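Side-chain contacts in importin-95 (Chaetomium thermophilum, PDB 4XRI), which acts as a flexible HEAT-repeat transport receptor of the importin-beta family, carrying protein cargo into the nucleus and probably binding a small GTPase: residues Glu489-Glu494 and Gln499-Pro504; Gln539-Asp544 and Val594-Lys599. The protein carries 2 engineered substitutions. All coordinates share one frame; numbering follows the deposited sequence.

Interaction 1. Residues Glu489-Glu494 and Gln499-Pro504; sequences ERFAGE and QNPLTP. With SO4 (sulfate ion), chain B.
One side-chain hydrogen bond ties the two segments together: N500 ND2 donates to the backbone carbonyl A492 O at 2.9 Å. The bond is bent, 144° at the hydrogen, and the nitrogen sits above the carbonyl plane, 57° out of it, so no lone pair is met squarely. N500 can reach because its chi1 of 62° places CG between the backbone N and the carbonyl carbon. The amide thereby lies beside the F491-A492 backbone, with N500 CG 3.3 Å from F491 O.

The other branch of the same amide faces its own segment: N500 OD1 accepts a weak bond from L502 N, while N500 N gives a nearly straight one to T503 OG1 at 2.8 Å. The type I turn from N500 to T503 and the N500 N bond shape the backbone ahead of helix 503-516, whereas the L502 N bond steadies the amide only weakly.

Apolar packing lies alongside. P501 sets its ring against the edge of the F491 ring, near the aromatic plane, P501 CG being 3.7 Å from F491 CD1, and the two side chains cross at about a right angle. L502 CG comes more loosely to F491 CB, at 4.5 Å. L459 of the earlier helix 455-472 touches F491, P501 and L502.

G493 runs beside N500, its N 3.7 Å from N500 CB, with a positive phi. At the margin, Q499 N binds a sulfate oxygen, O4, at 3.0 Å; the ion probably comes from the crystallisation liquor.

N500 and T503 form a capping box, and the asparagine also ties the chain just after helix 477-490 to the turn leading into helix 503-516, at a helix-to-helix turn of the HEAT-repeat solenoid.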
loop_
_atom_site.group_PDB
_atom_site.type_symbol
_atom_site.label_atom_id
_atom_site.label_comp_id
_atom_site.label_asym_id
_atom_site.label_seq_id
_atom_site.Cartn_x
_atom_site.Cartn_y
_atom_site.Cartn_z
ATOM N N GLU A 489 -6.375 9.828 21.023
ATOM C CA GLU A 489 -5.037 10.162 20.545
ATOM C C GLU A 489 -4.710 11.641 20.739
ATOM O O GLU A 489 -3.581 11.995 21.078
ATOM C CB GLU A 489 -4.889 9.793 19.067
ATOM C CG GLU A 489 -4.810 8.300 18.798
ATOM C CD GLU A 489 -4.869 7.973 17.316
ATOM O OE1 GLU A 489 -4.901 8.917 16.498
ATOM O OE2 GLU A 489 -4.888 6.772 16.972
ATOM N N ARG A 490 -5.703 12.498 20.520
ATOM C CA ARG A 490 -5.490 13.942 20.536
ATOM C C ARG A 490 -5.564 14.556 21.935
ATOM O O ARG A 490 -4.985 15.613 22.183
ATOM C CB ARG A 490 -6.508 14.630 19.624
ATOM C CG ARG A 490 -6.402 14.232 18.162
ATOM C CD ARG A 490 -5.074 14.650 17.563
ATOM N NE ARG A 490 -4.810 13.958 16.305
ATOM C CZ ARG A 490 -3.773 14.216 15.515
ATOM N NH1 ARG A 490 -2.903 15.159 15.850
ATOM N NH2 ARG A 490 -3.608 13.532 14.390
ATOM N N PHE A 491 -6.283 13.905 22.843
ATOM C CA PHE A 491 -6.413 14.409 24.209
ATOM C C PHE A 491 -5.667 13.518 25.196
ATOM O O PHE A 491 -6.176 13.197 26.270
ATOM C CB PHE A 491 -7.886 14.516 24.607
ATOM C CG PHE A 491 -8.656 15.534 23.813
ATOM C CD1 PHE A 491 -8.805 16.829 24.280
ATOM C CD2 PHE A 491 -9.233 15.196 22.600
ATOM C CE1 PHE A 491 -9.513 17.767 23.554
ATOM C CE2 PHE A 491 -9.942 16.128 21.868
ATOM C CZ PHE A 491 -10.083 17.417 22.346
ATOM N N ALA A 492 -4.450 13.136 24.826
ATOM C CA ALA A 492 -3.666 12.183 25.605
ATOM C C ALA A 492 -2.894 12.852 26.738
ATOM O O ALA A 492 -2.529 12.201 27.718
ATOM C CB ALA A 492 -2.709 11.432 24.694
ATOM N N GLY A 493 -2.647 14.149 26.603
ATOM C CA GLY A 493 -1.894 14.882 27.601
ATOM C C GLY A 493 -0.399 14.712 27.417
ATOM O O GLY A 493 0.054 14.129 26.432
ATOM N N GLU A 494 0.372 15.219 28.372
ATOM C CA GLU A 494 1.826 15.185 28.282
ATOM C C GLU A 494 2.396 13.912 28.897
ATOM O O GLU A 494 1.766 13.300 29.755
ATOM C CB GLU A 494 2.426 16.417 28.966
ATOM C CG GLU A 494 1.796 17.731 28.535
ATOM C CD GLU A 494 1.982 18.017 27.055
ATOM O OE1 GLU A 494 1.133 18.727 26.477
ATOM O OE2 GLU A 494 2.978 17.535 26.471
ATOM N N GLN A 499 -2.962 13.584 34.732
ATOM C CA GLN A 499 -4.285 13.645 34.116
ATOM C C GLN A 499 -4.262 14.224 32.702
ATOM O O GLN A 499 -3.368 14.989 32.342
ATOM C CB GLN A 499 -5.238 14.469 34.986
ATOM C CG GLN A 499 -5.558 13.839 36.330
ATOM C CD GLN A 499 -6.557 14.643 37.135
ATOM O OE1 GLN A 499 -7.561 14.108 37.608
ATOM N NE2 GLN A 499 -6.287 15.934 37.297
ATOM N N ASN A 500 -5.253 13.836 31.906
ATOM C CA ASN A 500 -5.514 14.461 30.615
ATOM C C ASN A 500 -7.022 14.723 30.530
ATOM O O ASN A 500 -7.756 14.278 31.410
ATOM C CB ASN A 500 -4.990 13.581 29.463
ATOM C CG ASN A 500 -5.660 12.216 29.390
ATOM O OD1 ASN A 500 -6.869 12.076 29.582
ATOM N ND2 ASN A 500 -4.864 11.195 29.088
ATOM N N PRO A 501 -7.492 15.456 29.500
ATOM C CA PRO A 501 -8.928 15.773 29.468
ATOM C C PRO A 501 -9.880 14.575 29.559
ATOM O O PRO A 501 -10.990 14.728 30.067
ATOM C CB PRO A 501 -9.093 16.469 28.114
ATOM C CG PRO A 501 -7.784 17.108 27.870
ATOM C CD PRO A 501 -6.759 16.164 28.431
ATOM N N LEU A 502 -9.456 13.406 29.089
ATOM C CA LEU A 502 -10.336 12.239 29.059
ATOM C C LEU A 502 -10.358 11.464 30.373
ATOM O O LEU A 502 -11.199 10.587 30.565
ATOM C CB LEU A 502 -9.930 11.296 27.927
ATOM C CG LEU A 502 -10.570 11.556 26.566
ATOM C CD1 LEU A 502 -10.217 10.440 25.595
ATOM C CD2 LEU A 502 -12.079 11.692 26.706
ATOM N N THR A 503 -9.433 11.788 31.270
ATOM C CA THR A 503 -9.285 11.066 32.534
ATOM C C THR A 503 -10.568 11.005 33.377
ATOM O O THR A 503 -10.918 9.938 33.887
ATOM C CB THR A 503 -8.166 11.680 33.399
ATOM O OG1 THR A 503 -6.964 11.787 32.629
ATOM C CG2 THR A 503 -7.905 10.815 34.624
ATOM N N PRO A 504 -11.279 12.141 33.541
ATOM C CA PRO A 504 -12.522 12.004 34.307
ATOM C C PRO A 504 -13.603 11.220 33.559
ATOM O O PRO A 504 -14.639 10.904 34.144
ATOM C CB PRO A 504 -12.959 13.456 34.531
ATOM C CG PRO A 504 -12.346 14.210 33.411
ATOM C CD PRO A 504 -11.024 13.548 33.177
HETATM S S SO4 B . -0.578 17.094 35.777
HETATM O O1 SO4 B . 0.796 16.604 35.701
HETATM O O2 SO4 B . -0.992 17.164 37.174
HETATM O O3 SO4 B . -0.658 18.422 35.177
HETATM O O4 SO4 B . -1.463 16.184 35.055
#

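Interaction 2. Residues Gln539-Asp544 and Val594-Lys599; sequences QNAAND and VQRLDK
Two nitrogens along one side of the R596 guanidinium, NE and NH2, converge on A541 O, each 2.8 Å away. Both bonds are bent, as expected when two donors meet at one atom. The oxygen lies in the guanidinium plane, whereas both nitrogens approach it from the same face of the carbonyl plane.

R596 NH2 also gives a straighter bond, 162° at the hydrogen, to N543 OD1 at 3.1 Å. This acceptor too is near the guanidinium plane, though the amide of N543 is turned 65° against it. A water in the guanidinium plane links N543 OD1 and R596 NH1: it donates to N543 OD1 and accepts from R596 NH1 at 3.0 Å, so that NE, NH2 and NH1 all have partners.

The aliphatic part of the arginine brings the head group here. With chi1 at -170°, CG stands anti to the backbone N, and the bend at chi2 carries R596 CD past Q539 O at 3.9 Å. The positive charge thus rests on uncharged oxygens, one from the backbone and one from an amide, and probably polarises both. Further back, N540 ND2 bonds to V536 O at the end of its own helix, and A541 packs on F506 of helix 503-516.

R596 lies in the last turn of helix 573-597 and bridges to the loop between helices 524-539 and 546-567; L546 of the latter touches R596 and L597, while helix 625-640 packs against V594, Q595 and D598 from the following part of this all-helical stack.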
loop_
_atom_site.group_PDB
_atom_site.type_symbol
_atom_site.label_atom_id
_atom_site.label_comp_id
_atom_site.label_asym_id
_atom_site.label_seq_id
_atom_site.Cartn_x
_atom_site.Cartn_y
_atom_site.Cartn_z
ATOM N N GLN A 539 -3.595 3.080 25.836
ATOM C CA GLN A 539 -2.304 3.603 25.398
ATOM C C GLN A 539 -2.099 5.055 25.828
ATOM O O GLN A 539 -1.004 5.440 26.239
ATOM C CB GLN A 539 -2.165 3.499 23.874
ATOM C CG GLN A 539 -2.113 2.081 23.331
ATOM C CD GLN A 539 -2.041 2.047 21.816
ATOM O OE1 GLN A 539 -1.770 3.061 21.174
ATOM N NE2 GLN A 539 -2.291 0.879 21.236
ATOM N N ASN A 540 -3.162 5.846 25.739
ATOM C CA ASN A 540 -3.088 7.276 26.004
ATOM C C ASN A 540 -3.592 7.669 27.390
ATOM O O ASN A 540 -3.855 8.845 27.652
ATOM C CB ASN A 540 -3.883 8.038 24.946
ATOM C CG ASN A 540 -3.335 7.839 23.548
ATOM O OD1 ASN A 540 -2.419 8.540 23.125
ATOM N ND2 ASN A 540 -3.896 6.877 22.821
ATOM N N ALA A 541 -3.727 6.689 28.276
ATOM C CA ALA A 541 -4.250 6.941 29.612
ATOM C C ALA A 541 -3.218 7.644 30.486
ATOM O O ALA A 541 -2.016 7.435 30.333
ATOM C CB ALA A 541 -4.693 5.637 30.258
ATOM N N ALA A 542 -3.695 8.480 31.403
ATOM C CA ALA A 542 -2.811 9.175 32.331
ATOM C C ALA A 542 -2.654 8.378 33.623
ATOM O O ALA A 542 -3.370 7.399 33.850
ATOM C CB ALA A 542 -3.334 10.563 32.620
ATOM N N ASN A 543 -1.718 8.807 34.465
ATOM C CA ASN A 543 -1.329 8.051 35.652
ATOM C C ASN A 543 -2.440 7.858 36.680
ATOM O O ASN A 543 -2.458 6.860 37.399
ATOM C CB ASN A 543 -0.139 8.730 36.322
ATOM C CG ASN A 543 1.099 8.721 35.453
ATOM O OD1 ASN A 543 1.312 7.797 34.667
ATOM N ND2 ASN A 543 1.924 9.755 35.583
ATOM N N ASP A 544 -3.369 8.804 36.743
ATOM C CA ASP A 544 -4.508 8.686 37.647
ATOM C C ASP A 544 -5.378 7.478 37.300
ATOM O O ASP A 544 -6.160 7.006 38.128
ATOM C CB ASP A 544 -5.356 9.961 37.617
ATOM C CG ASP A 544 -4.777 11.073 38.474
ATOM O OD1 ASP A 544 -5.552 11.952 38.906
ATOM O OD2 ASP A 544 -3.550 11.069 38.715
ATOM N N VAL A 594 -0.306 -3.892 29.341
ATOM C CA VAL A 594 1.035 -4.299 29.746
ATOM C C VAL A 594 2.030 -3.161 29.542
ATOM O O VAL A 594 2.766 -2.795 30.463
ATOM C CB VAL A 594 1.520 -5.541 28.971
ATOM C CG1 VAL A 594 2.988 -5.807 29.269
ATOM C CG2 VAL A 594 0.674 -6.764 29.326
ATOM N N GLN A 595 2.041 -2.605 28.333
ATOM C CA GLN A 595 2.919 -1.482 28.004
ATOM C C GLN A 595 2.646 -0.270 28.889
ATOM O O GLN A 595 3.577 0.390 29.356
ATOM C CB GLN A 595 2.769 -1.079 26.533
ATOM C CG GLN A 595 3.326 -2.085 25.545
ATOM C CD GLN A 595 3.362 -1.550 24.124
ATOM O OE1 GLN A 595 2.947 -2.230 23.182
ATOM N NE2 GLN A 595 3.864 -0.330 23.962
ATOM N N ARG A 596 1.368 0.008 29.122
ATOM C CA ARG A 596 0.974 1.174 29.899
ATOM C C ARG A 596 1.351 1.028 31.373
ATOM O O ARG A 596 1.740 1.998 32.021
ATOM C CB ARG A 596 -0.529 1.422 29.774
ATOM C CG ARG A 596 -0.968 2.749 30.366
ATOM C CD ARG A 596 -0.212 3.903 29.729
ATOM N NE ARG A 596 -0.430 5.160 30.442
ATOM C CZ ARG A 596 0.345 5.611 31.424
ATOM N NH1 ARG A 596 1.399 4.909 31.816
ATOM N NH2 ARG A 596 0.065 6.767 32.015
ATOM N N LEU A 597 1.231 -0.183 31.906
ATOM C CA LEU A 597 1.512 -0.417 33.317
ATOM C C LEU A 597 3.011 -0.580 33.557
ATOM O O LEU A 597 3.504 -0.265 34.642
ATOM C CB LEU A 597 0.761 -1.653 33.817
ATOM C CG LEU A 597 -0.736 -1.469 34.074
ATOM C CD1 LEU A 597 -1.405 -2.797 34.397
ATOM C CD2 LEU A 597 -0.975 -0.467 35.199
ATOM N N ASP A 598 3.725 -1.053 32.535
ATOM C CA ASP A 598 5.156 -1.339 32.631
ATOM C C ASP A 598 5.442 -2.272 33.807
ATOM O O ASP A 598 4.849 -3.343 33.905
ATOM C CB ASP A 598 5.963 -0.045 32.762
ATOM C CG ASP A 598 7.423 -0.228 32.386
ATOM O OD1 ASP A 598 7.720 -1.132 31.581
ATOM O OD2 ASP A 598 8.274 0.526 32.902
ATOM N N LYS A 599 6.341 -1.853 34.696
ATOM C CA LYS A 599 6.779 -2.675 35.824
ATOM C C LYS A 599 5.633 -3.143 36.718
ATOM O O LYS A 599 5.719 -4.192 37.356
ATOM C CB LYS A 599 7.793 -1.901 36.669
ATOM C CG LYS A 599 9.098 -1.598 35.960
ATOM C CD LYS A 599 9.989 -2.823 35.901
ATOM C CE LYS A 599 11.287 -2.513 35.185
ATOM N NZ LYS A 599 11.982 -1.346 35.794
HETATM O O HOH W 1 3.438 5.656 33.871
#

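Overall arrangement
Interactions 1 and 2 follow one another along the chain, their centres about 12 Å apart, and both lie roughly 31-32 Å from the centre of the chain. They belong to one run of consecutive helices, from 477-490 through 503-516, 524-539 and 546-567 to 573-597, all within the importin beta-1-like repeat range. Their loops meet directly: N500 ND2 of interaction 1 lies 2.9 Å from N540 O of interaction 2, and A492 packs against N540. Interaction 1 joins the two sides of one interhelical loop, interaction 2 the last turn of helix 573-597 to the loop after helix 524-539, consistent with a solenoid built from local contacts, in a protein known to be highly flexible.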